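Local coordinates for protein GphF Dehydratase 1 (Archangium violaceum, PDB 6MBF) that probably dehydrates polyketide intermediates and rearranges their double bond as a dehydratase domain of the gephyronic acid polyketide synthase, at residues R240-H245 against L264-M269. Residues are numbered along the deposited sequence; the frame is centred on the assembly and turned at random.
Sequences REVRVH and LRLFDM
Strands 241-248 and 259-267 form an antiparallel beta hairpin in the C-terminal half of this double hot-dog dehydratase, and the contact spans its open end. Two hydrogen-bonded pairs fix the register: Arg-243 with Phe-267, where Phe-267 N lies 2.8 Å from Arg-243 O, and His-245 with Arg-265. The non-hydrogen-bonded pair between them, Val-244 and Leu-266, sends its side chains the same way, with Val-244 CG2 3.9 Å from Leu-266 CD1; Cys-206 of helix 200-214, the helix wrapped by the hot-dog sheet, touches both. The other face carries Phe-267, whose ring turns its edge to Arg-243 O, 3.7 Å from CD2. Past the paired residues, Met-269 folds back, bent at chi2 (-54°) and chi3 (-79°), and crosses Glu-241 and Arg-243 at about right angles. Glu-241 reaches it with an extended chain, CG 3.8 Å from Met-269 SD, while OE2 is hydrogen-bonded to His-182. Replacing Glu-241 by an alanine would probably leave His-182 without this acceptor and Met-269 SD without the CG packed against it. Met-269 CE lies over one face of the Arg-243 guanidinium, 3.4 Å from CZ, and in that group's plane NH1 donates to two waters, which in turn donate to Asp-268 O and Met-269 O.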
loop_
_atom_site.group_PDB
_atom_site.type_symbol
_atom_site.label_atom_id
_atom_site.label_comp_id
_atom_site.label_asym_id
_atom_site.label_seq_id
_atom_site.Cartn_x
_atom_site.Cartn_y
_atom_site.Cartn_z
ATOM N N ARG A 240 7.944 8.111 9.218
ATOM C CA ARG A 240 6.698 8.846 9.398
ATOM C C ARG A 240 6.519 9.982 8.404
ATOM O O ARG A 240 5.436 10.578 8.361
ATOM C CB ARG A 240 6.610 9.438 10.819
ATOM C CG ARG A 240 6.995 8.475 11.941
ATOM C CD ARG A 240 6.636 9.059 13.310
ATOM N NE ARG A 240 7.350 10.299 13.600
ATOM C CZ ARG A 240 7.076 11.082 14.639
ATOM N NH1 ARG A 240 6.097 10.752 15.473
ATOM N NH2 ARG A 240 7.773 12.195 14.839
ATOM N N GLU A 241 7.538 10.288 7.606
ATOM C CA GLU A 241 7.551 11.510 6.818
ATOM C C GLU A 241 8.550 11.328 5.689
ATOM O O GLU A 241 9.694 10.927 5.938
ATOM C CB GLU A 241 7.922 12.719 7.689
ATOM C CG GLU A 241 7.850 14.055 6.964
ATOM C CD GLU A 241 8.109 15.238 7.886
ATOM O OE1 GLU A 241 8.514 15.020 9.051
ATOM O OE2 GLU A 241 7.924 16.386 7.435
ATOM N N VAL A 242 8.118 11.594 4.450
ATOM C CA VAL A 242 8.989 11.471 3.287
ATOM C C VAL A 242 8.680 12.574 2.288
ATOM O O VAL A 242 7.614 13.198 2.313
ATOM C CB VAL A 242 8.863 10.109 2.553
ATOM C CG1 VAL A 242 9.300 8.940 3.442
ATOM C CG2 VAL A 242 7.446 9.912 2.040
ATOM N N ARG A 243 9.637 12.808 1.405
ATOM C CA ARG A 243 9.370 13.431 0.122
ATOM C C ARG A 243 9.399 12.330 -0.925
ATOM O O ARG A 243 10.278 11.464 -0.904
ATOM C CB ARG A 243 10.393 14.521 -0.200
ATOM C CG ARG A 243 10.310 15.718 0.743
ATOM C CD ARG A 243 11.160 16.862 0.195
ATOM N NE ARG A 243 11.074 18.063 1.025
ATOM C CZ ARG A 243 11.881 18.334 2.047
ATOM N NH1 ARG A 243 12.853 17.493 2.387
ATOM N NH2 ARG A 243 11.714 19.452 2.739
ATOM N N VAL A 244 8.420 12.332 -1.816
ATOM C CA VAL A 244 8.273 11.249 -2.777
ATOM C C VAL A 244 8.351 11.827 -4.180
ATOM O O VAL A 244 7.695 12.829 -4.483
ATOM C CB VAL A 244 6.962 10.468 -2.571
ATOM C CG1 VAL A 244 5.752 11.408 -2.520
ATOM C CG2 VAL A 244 6.808 9.412 -3.661
ATOM N N HIS A 245 9.176 11.217 -5.021
ATOM C CA HIS A 245 9.198 11.522 -6.441
ATOM C C HIS A 245 8.436 10.428 -7.178
ATOM O O HIS A 245 8.652 9.240 -6.922
ATOM C CB HIS A 245 10.639 11.627 -6.948
ATOM C CG HIS A 245 10.741 11.877 -8.415
ATOM N ND1 HIS A 245 11.568 11.142 -9.235
ATOM C CD2 HIS A 245 10.095 12.755 -9.218
ATOM C CE1 HIS A 245 11.442 11.571 -10.479
ATOM N NE2 HIS A 245 10.552 12.545 -10.495
ATOM N N LEU A 264 7.896 5.137 -8.251
ATOM C CA LEU A 264 8.008 6.078 -7.147
ATOM C C LEU A 264 9.295 5.835 -6.379
ATOM O O LEU A 264 9.794 4.709 -6.306
ATOM C CB LEU A 264 6.821 5.981 -6.172
ATOM C CG LEU A 264 5.412 6.217 -6.710
ATOM C CD1 LEU A 264 4.805 4.930 -7.220
ATOM C CD2 LEU A 264 4.544 6.798 -5.593
ATOM N N ARG A 265 9.837 6.915 -5.820
ATOM C CA ARG A 265 11.007 6.873 -4.955
ATOM C C ARG A 265 10.700 7.713 -3.725
ATOM O O ARG A 265 10.309 8.878 -3.852
ATOM C CB ARG A 265 12.254 7.404 -5.676
ATOM C CG ARG A 265 12.597 6.644 -6.959
ATOM C CD ARG A 265 12.923 5.203 -6.644
ATOM N NE ARG A 265 13.465 4.466 -7.785
ATOM C CZ ARG A 265 12.777 3.609 -8.534
ATOM N NH1 ARG A 265 11.493 3.371 -8.292
ATOM N NH2 ARG A 265 13.388 2.978 -9.531
ATOM N N LEU A 266 10.844 7.112 -2.547
ATOM C CA LEU A 266 10.570 7.785 -1.282
ATOM C C LEU A 266 11.890 8.138 -0.601
ATOM O O LEU A 266 12.773 7.285 -0.475
ATOM C CB LEU A 266 9.725 6.893 -0.362
ATOM C CG LEU A 266 8.229 6.678 -0.665
ATOM C CD1 LEU A 266 7.987 6.030 -2.020
ATOM C CD2 LEU A 266 7.622 5.830 0.434
ATOM N N PHE A 267 12.008 9.383 -0.136
ATOM C CA PHE A 267 13.217 9.877 0.511
ATOM C C PHE A 267 12.887 10.421 1.891
ATOM O O PHE A 267 11.814 10.997 2.098
ATOM C CB PHE A 267 13.880 10.989 -0.316
ATOM C CG PHE A 267 14.264 10.566 -1.702
ATOM C CD1 PHE A 267 15.545 10.104 -1.977
ATOM C CD2 PHE A 267 13.337 10.630 -2.731
ATOM C CE1 PHE A 267 15.894 9.707 -3.260
ATOM C CE2 PHE A 267 13.680 10.235 -4.009
ATOM C CZ PHE A 267 14.955 9.777 -4.276
ATOM N N ASP A 268 13.806 10.255 2.845
ATOM C CA ASP A 268 13.581 10.922 4.119
ATOM C C ASP A 268 13.862 12.416 3.957
ATOM O O ASP A 268 14.234 12.891 2.878
ATOM C CB ASP A 268 14.398 10.265 5.239
ATOM C CG ASP A 268 15.911 10.421 5.081
ATOM O OD1 ASP A 268 16.394 11.322 4.364
ATOM O OD2 ASP A 268 16.631 9.611 5.709
ATOM N N MET A 269 13.645 13.178 5.033
ATOM C CA MET A 269 13.783 14.628 4.923
ATOM C C MET A 269 15.236 15.084 4.777
ATOM O O MET A 269 15.472 16.278 4.551
ATOM C CB MET A 269 13.115 15.303 6.121
ATOM C CG MET A 269 11.632 14.944 6.242
ATOM S SD MET A 269 10.685 15.271 4.731
ATOM C CE MET A 269 10.443 17.039 4.868
HETATM O O HOH W 1 13.704 15.025 1.191
HETATM O O HOH W 2 14.284 18.816 4.901
#